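PDB 6E0K: cyclic UMP-AMP synthase from Rhodothermus marinus SG0.5JP17-172, which joins UTP and ATP into the second messenger 3',3'-cUAMP with the help of magnesium, as the nucleotide synthase of a CBASS antiphage defence system. Local coordinates for residues Trp36-Pro41 with Ser88-Asn93; Asp94-Val99 with Val130-Gln135. One frame throughout, in Å; residues are numbered along the deposited sequence.

Interaction 1 of 2, residues Trp36-Pro41 with Ser88-Asn93; sequences WPKGKP and SDYTWN
The phenolic oxygen of Y90 is reached by one water that bridges to the 36-41 loop. This water accepts from K38 N (3.0 Å), donates to G39 O at 2.8 Å, and makes a weak bond to Y90 OH. The stronger partner of the hydroxyl is the carboxylate of D98, on helix 92-107. Behind this polar end the tyrosine ring lies against the aliphatic part of K38, whose CB stands 3.6 Å from the ring centroid, 18° off the normal, in a CH-pi contact over one face. CG of K38 turns anti to its own carbonyl carbon (chi1 -57°) and thereby runs on over the ring, 3.5 Å from Y90 CD1. The chain bends at chi2 and chi4, and NZ folds back to P37 O in a weak hydrogen bond. P37 meets the ring obliquely, its CG 3.9 Å from Y90 CE1. K38 CE passes D89 OD1 at 4.0 Å, but the ammonium and carboxylate stay 5.4 Å apart between K38 NZ and D89 OD1, so any attraction is probably modest. The contact thus combines apolar cover of the ring face with polar bonding of the hydroxyl, which water and D98 satisfy although Y90 is buried beside an exposed loop.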
loop_
_atom_site.group_PDB
_atom_site.type_symbol
_atom_site.label_atom_id
_atom_site.label_comp_id
_atom_site.label_asym_id
_atom_site.label_seq_id
_atom_site.Cartn_x
_atom_site.Cartn_y
_atom_site.Cartn_z
ATOM N N TRP A 36 15.779 -0.859 -24.072
ATOM C CA TRP A 36 15.904 -1.838 -22.999
ATOM C C TRP A 36 16.669 -3.059 -23.483
ATOM O O TRP A 36 16.261 -3.680 -24.473
ATOM C CB TRP A 36 14.535 -2.225 -22.485
ATOM C CG TRP A 36 13.899 -1.029 -21.871
ATOM C CD1 TRP A 36 13.038 -0.164 -22.468
ATOM C CD2 TRP A 36 14.160 -0.510 -20.568
ATOM N NE1 TRP A 36 12.706 0.850 -21.597
ATOM C CE2 TRP A 36 13.380 0.654 -20.418
ATOM C CE3 TRP A 36 14.948 -0.939 -19.493
ATOM C CZ2 TRP A 36 13.379 1.404 -19.247
ATOM C CZ3 TRP A 36 14.946 -0.202 -18.335
ATOM C CH2 TRP A 36 14.167 0.964 -18.217
ATOM N N PRO A 37 17.758 -3.435 -22.836
ATOM C CA PRO A 37 18.567 -4.534 -23.375
ATOM C C PRO A 37 17.975 -5.912 -23.116
ATOM O O PRO A 37 18.275 -6.858 -23.851
ATOM C CB PRO A 37 19.911 -4.355 -22.659
ATOM C CG PRO A 37 19.571 -3.707 -21.373
ATOM C CD PRO A 37 18.394 -2.798 -21.667
ATOM N N LYS A 38 17.145 -6.054 -22.086
ATOM C CA LYS A 38 16.721 -7.386 -21.663
ATOM C C LYS A 38 15.268 -7.376 -21.225
ATOM O O LYS A 38 14.883 -8.052 -20.267
ATOM C CB LYS A 38 17.616 -7.917 -20.541
ATOM C CG LYS A 38 19.105 -7.990 -20.880
ATOM C CD LYS A 38 19.436 -9.177 -21.773
ATOM C CE LYS A 38 20.919 -9.202 -22.126
ATOM N NZ LYS A 38 21.333 -7.995 -22.891
ATOM N N GLY A 39 14.439 -6.619 -21.915
ATOM C CA GLY A 39 13.045 -6.612 -21.522
ATOM C C GLY A 39 12.634 -5.226 -21.068
ATOM O O GLY A 39 13.344 -4.550 -20.311
ATOM N N LYS A 40 11.494 -4.809 -21.519
ATOM C CA LYS A 40 10.955 -3.516 -21.138
ATOM C C LYS A 40 10.068 -3.677 -19.912
ATOM O O LYS A 40 9.169 -4.526 -19.918
ATOM C CB LYS A 40 10.154 -2.938 -22.282
ATOM C CG LYS A 40 9.605 -1.583 -22.018
ATOM C CD LYS A 40 8.841 -1.148 -23.239
ATOM C CE LYS A 40 8.372 0.256 -23.093
ATOM N NZ LYS A 40 7.820 0.721 -24.398
ATOM N N PRO A 41 10.281 -2.914 -18.847
ATOM C CA PRO A 41 9.500 -3.126 -17.629
ATOM C C PRO A 41 8.097 -2.559 -17.753
ATOM O O PRO A 41 7.809 -1.694 -18.585
ATOM C CB PRO A 41 10.295 -2.375 -16.560
ATOM C CG PRO A 41 10.954 -1.261 -17.338
ATOM C CD PRO A 41 11.321 -1.886 -18.661
ATOM N N SER A 88 19.154 -15.869 -15.378
ATOM C CA SER A 88 19.229 -14.592 -16.074
ATOM C C SER A 88 20.601 -13.984 -15.861
ATOM O O SER A 88 21.058 -13.869 -14.719
ATOM C CB SER A 88 18.174 -13.624 -15.547
ATOM O OG SER A 88 18.406 -12.305 -16.047
ATOM N N ASP A 89 21.249 -13.569 -16.948
ATOM C CA ASP A 89 22.507 -12.858 -16.778
ATOM C C ASP A 89 22.290 -11.381 -16.495
ATOM O O ASP A 89 23.245 -10.688 -16.139
ATOM C CB ASP A 89 23.401 -13.045 -18.006
ATOM C CG ASP A 89 22.781 -12.512 -19.285
ATOM O OD1 ASP A 89 21.666 -11.949 -19.252
ATOM O OD2 ASP A 89 23.424 -12.667 -20.345
ATOM N N TYR A 90 21.051 -10.917 -16.605
ATOM C CA TYR A 90 20.668 -9.542 -16.337
ATOM C C TYR A 90 20.129 -9.492 -14.915
ATOM O O TYR A 90 19.159 -10.189 -14.588
ATOM C CB TYR A 90 19.613 -9.118 -17.354
ATOM C CG TYR A 90 19.186 -7.672 -17.377
ATOM C CD1 TYR A 90 20.054 -6.671 -17.776
ATOM C CD2 TYR A 90 17.875 -7.331 -17.072
ATOM C CE1 TYR A 90 19.623 -5.350 -17.858
ATOM C CE2 TYR A 90 17.443 -6.029 -17.138
ATOM C CZ TYR A 90 18.313 -5.049 -17.524
ATOM O OH TYR A 90 17.878 -3.739 -17.610
ATOM N N THR A 91 20.771 -8.703 -14.070
ATOM C CA THR A 91 20.476 -8.716 -12.643
ATOM C C THR A 91 19.566 -7.558 -12.253
ATOM O O THR A 91 19.367 -6.609 -13.006
ATOM C CB THR A 91 21.760 -8.612 -11.828
ATOM O OG1 THR A 91 22.368 -7.344 -12.084
ATOM C CG2 THR A 91 22.744 -9.722 -12.207
ATOM N N TRP A 92 19.046 -7.631 -11.021
ATOM C CA TRP A 92 18.317 -6.485 -10.489
ATOM C C TRP A 92 19.203 -5.246 -10.486
ATOM O O TRP A 92 18.751 -4.141 -10.818
ATOM C CB TRP A 92 17.796 -6.802 -9.078
ATOM C CG TRP A 92 17.149 -5.643 -8.408
ATOM C CD1 TRP A 92 15.822 -5.296 -8.459
ATOM C CD2 TRP A 92 17.792 -4.648 -7.611
ATOM N NE1 TRP A 92 15.606 -4.156 -7.731
ATOM C CE2 TRP A 92 16.798 -3.732 -7.203
ATOM C CE3 TRP A 92 19.112 -4.441 -7.199
ATOM C CZ2 TRP A 92 17.082 -2.631 -6.403
ATOM C CZ3 TRP A 92 19.390 -3.341 -6.406
ATOM C CH2 TRP A 92 18.383 -2.455 -6.015
ATOM N N ASN A 93 20.480 -5.423 -10.138
ATOM C CA ASN A 93 21.429 -4.320 -10.141
ATOM C C ASN A 93 21.566 -3.703 -11.538
ATOM O O ASN A 93 21.551 -2.473 -11.689
ATOM C CB ASN A 93 22.765 -4.846 -9.610
ATOM C CG ASN A 93 23.821 -3.787 -9.511
ATOM O OD1 ASN A 93 23.600 -2.719 -8.945
ATOM N ND2 ASN A 93 24.992 -4.079 -10.057
HETATM O O HOH W 1 16.067 -4.329 -19.883
#

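Interaction 2 of 2, residues Asp94-Val99 with Val130-Gln135; sequences DFYSDV and VVVCIQ
F95 and Y96 both set CG anti to the backbone N (chi1 175° and -173°), and from successive positions on the helix their rings come to different parts of V132. The phenyl ring of F95 approaches CG1, with CE2 3.6 Å from that methyl, whereas Y96 crosses the valine at about a right angle and brings CD2 to 3.9 Å from V132 CB. One turn on from F95, V99 supplies the third neighbour. Its side chain and that of V132 run past each other in opposite directions, V99 CG1 lying 3.8 Å from V132 CG2. V99 also covers F95 within the helix, its CG2 3.5 Å above one face of the ring and displaced toward the rim, which probably restricts the rotation of the phenyl. On the strand side F95 CE2 comes 3.3 Å from C133 O, obliquely to the ring, and F95 CD2 touches I134 CG1 at 4.3 Å. Between 94-99 and 130-135 the contact is apolar, and V132 sits where F95, Y96 and V99 converge; W92, just before on the helix, bonds the carbonyl O of V132 through NE1. L119, a UTP-binding residue on strand 119-122, adds to this core by touching Y96, V99 and V132, while L67 of strand 61-68 meets F95. The axes of the two segments come within 8.6 Å, at 142° between their N-to-C directions. This is a helix packed on a mixed sheet, oblique to the strand, in the alpha/beta core of the nucleotidyltransferase fold, whose strand 127-138 also carries the magnesium ligand D129.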
loop_
_atom_site.group_PDB
_atom_site.type_symbol
_atom_site.label_atom_id
_atom_site.label_comp_id
_atom_site.label_asym_id
_atom_site.label_seq_id
_atom_site.Cartn_x
_atom_site.Cartn_y
_atom_site.Cartn_z
ATOM N N ASP A 94 21.694 -4.550 -12.574
ATOM C CA ASP A 94 21.744 -4.061 -13.950
ATOM C C ASP A 94 20.477 -3.304 -14.303
ATOM O O ASP A 94 20.523 -2.233 -14.924
ATOM C CB ASP A 94 21.900 -5.229 -14.936
ATOM C CG ASP A 94 23.245 -5.911 -14.874
ATOM O OD1 ASP A 94 24.292 -5.259 -14.645
ATOM O OD2 ASP A 94 23.237 -7.140 -15.107
ATOM N N PHE A 95 19.330 -3.893 -13.971
ATOM C CA PHE A 95 18.045 -3.295 -14.303
ATOM C C PHE A 95 17.894 -1.938 -13.636
ATOM O O PHE A 95 17.487 -0.964 -14.275
ATOM C CB PHE A 95 16.929 -4.245 -13.874
ATOM C CG PHE A 95 15.552 -3.689 -14.065
ATOM C CD1 PHE A 95 15.145 -3.252 -15.307
ATOM C CD2 PHE A 95 14.665 -3.652 -13.005
ATOM C CE1 PHE A 95 13.865 -2.756 -15.488
ATOM C CE2 PHE A 95 13.386 -3.172 -13.174
ATOM C CZ PHE A 95 13.003 -2.731 -14.431
ATOM N N TYR A 96 18.219 -1.864 -12.342
ATOM C CA TYR A 96 18.177 -0.604 -11.612
ATOM C C TYR A 96 18.990 0.475 -12.331
ATOM O O TYR A 96 18.521 1.606 -12.523
ATOM C CB TYR A 96 18.697 -0.847 -10.191
ATOM C CG TYR A 96 18.563 0.315 -9.270
ATOM C CD1 TYR A 96 19.457 1.383 -9.324
ATOM C CD2 TYR A 96 17.559 0.348 -8.330
ATOM C CE1 TYR A 96 19.331 2.474 -8.481
ATOM C CE2 TYR A 96 17.439 1.424 -7.487
ATOM C CZ TYR A 96 18.332 2.497 -7.567
ATOM O OH TYR A 96 18.195 3.584 -6.710
ATOM N N SER A 97 20.206 0.129 -12.771
ATOM C CA SER A 97 21.040 1.116 -13.456
ATOM C C SER A 97 20.407 1.574 -14.766
ATOM O O SER A 97 20.507 2.755 -15.139
ATOM C CB SER A 97 22.431 0.544 -13.689
ATOM O OG SER A 97 23.104 0.417 -12.446
ATOM N N ASP A 98 19.726 0.662 -15.468
ATOM C CA ASP A 98 19.037 1.065 -16.693
ATOM C C ASP A 98 17.861 1.986 -16.393
ATOM O O ASP A 98 17.648 2.978 -17.104
ATOM C CB ASP A 98 18.556 -0.162 -17.466
ATOM C CG ASP A 98 19.659 -0.799 -18.288
ATOM O OD1 ASP A 98 20.514 -0.063 -18.835
ATOM O OD2 ASP A 98 19.670 -2.050 -18.388
ATOM N N VAL A 99 17.060 1.657 -15.371
ATOM C CA VAL A 99 15.934 2.521 -15.017
ATOM C C VAL A 99 16.434 3.903 -14.617
ATOM O O VAL A 99 15.892 4.925 -15.056
ATOM C CB VAL A 99 15.086 1.891 -13.899
ATOM C CG1 VAL A 99 13.995 2.862 -13.470
ATOM C CG2 VAL A 99 14.453 0.583 -14.361
ATOM N N VAL A 130 9.691 5.837 -6.825
ATOM C CA VAL A 130 9.716 4.762 -7.815
ATOM C C VAL A 130 10.391 3.543 -7.208
ATOM O O VAL A 130 11.575 3.590 -6.862
ATOM C CB VAL A 130 10.439 5.200 -9.099
ATOM C CG1 VAL A 130 10.443 4.071 -10.109
ATOM C CG2 VAL A 130 9.762 6.433 -9.709
ATOM N N VAL A 131 9.641 2.448 -7.086
ATOM C CA VAL A 131 10.199 1.172 -6.644
ATOM C C VAL A 131 10.631 0.393 -7.881
ATOM O O VAL A 131 9.803 0.046 -8.731
ATOM C CB VAL A 131 9.185 0.374 -5.817
ATOM C CG1 VAL A 131 9.750 -1.013 -5.516
ATOM C CG2 VAL A 131 8.868 1.091 -4.520
ATOM N N VAL A 132 11.932 0.147 -7.995
ATOM C CA VAL A 132 12.495 -0.619 -9.099
ATOM C C VAL A 132 12.584 -2.067 -8.646
ATOM O O VAL A 132 13.232 -2.366 -7.638
ATOM C CB VAL A 132 13.875 -0.081 -9.497
ATOM C CG1 VAL A 132 14.477 -0.953 -10.577
ATOM C CG2 VAL A 132 13.764 1.363 -9.965
ATOM N N CYS A 133 11.918 -2.971 -9.364
ATOM C CA CYS A 133 11.795 -4.335 -8.856
ATOM C C CYS A 133 11.743 -5.328 -10.006
ATOM O O CYS A 133 11.557 -4.961 -11.162
ATOM C CB CYS A 133 10.556 -4.485 -7.973
ATOM S SG CYS A 133 8.995 -4.057 -8.782
ATOM N N ILE A 134 11.921 -6.606 -9.669
ATOM C CA ILE A 134 11.791 -7.700 -10.621
ATOM C C ILE A 134 10.660 -8.603 -10.146
ATOM O O ILE A 134 10.418 -8.750 -8.942
ATOM C CB ILE A 134 13.116 -8.480 -10.764
ATOM C CG1 ILE A 134 14.194 -7.589 -11.384
ATOM C CG2 ILE A 134 12.921 -9.726 -11.612
ATOM C CD1 ILE A 134 15.494 -8.312 -11.591
ATOM N N GLN A 135 9.936 -9.175 -11.098
ATOM C CA GLN A 135 8.876 -10.121 -10.775
ATOM C C GLN A 135 9.409 -11.197 -9.833
ATOM O O GLN A 135 10.520 -11.688 -10.008
ATOM C CB GLN A 135 8.360 -10.760 -12.065
ATOM C CG GLN A 135 7.206 -11.723 -11.884
ATOM C CD GLN A 135 6.854 -12.410 -13.191
ATOM O OE1 GLN A 135 6.936 -13.630 -13.306
ATOM N NE2 GLN A 135 6.486 -11.619 -14.196
#

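From the N terminus, the chain leaves helix 18-32 through loop 36-41 and then builds strands 42-45 and 61-68 before reaching 88-93, where interaction 1 closes a loop with 46 residues between its segments. Helix 92-107 begins there and runs straight into interaction 2, which closes after 30 more residues when strand 127-138 packs against it. The two closures follow in series, neither nested nor crossed, and share that helix. They also touch directly, since D98 of the second contact receives P37 of the first. The start of the helix is thus joined to the surface loop on one flank and to the central sheet on another, with F95 touching both P41 and V132.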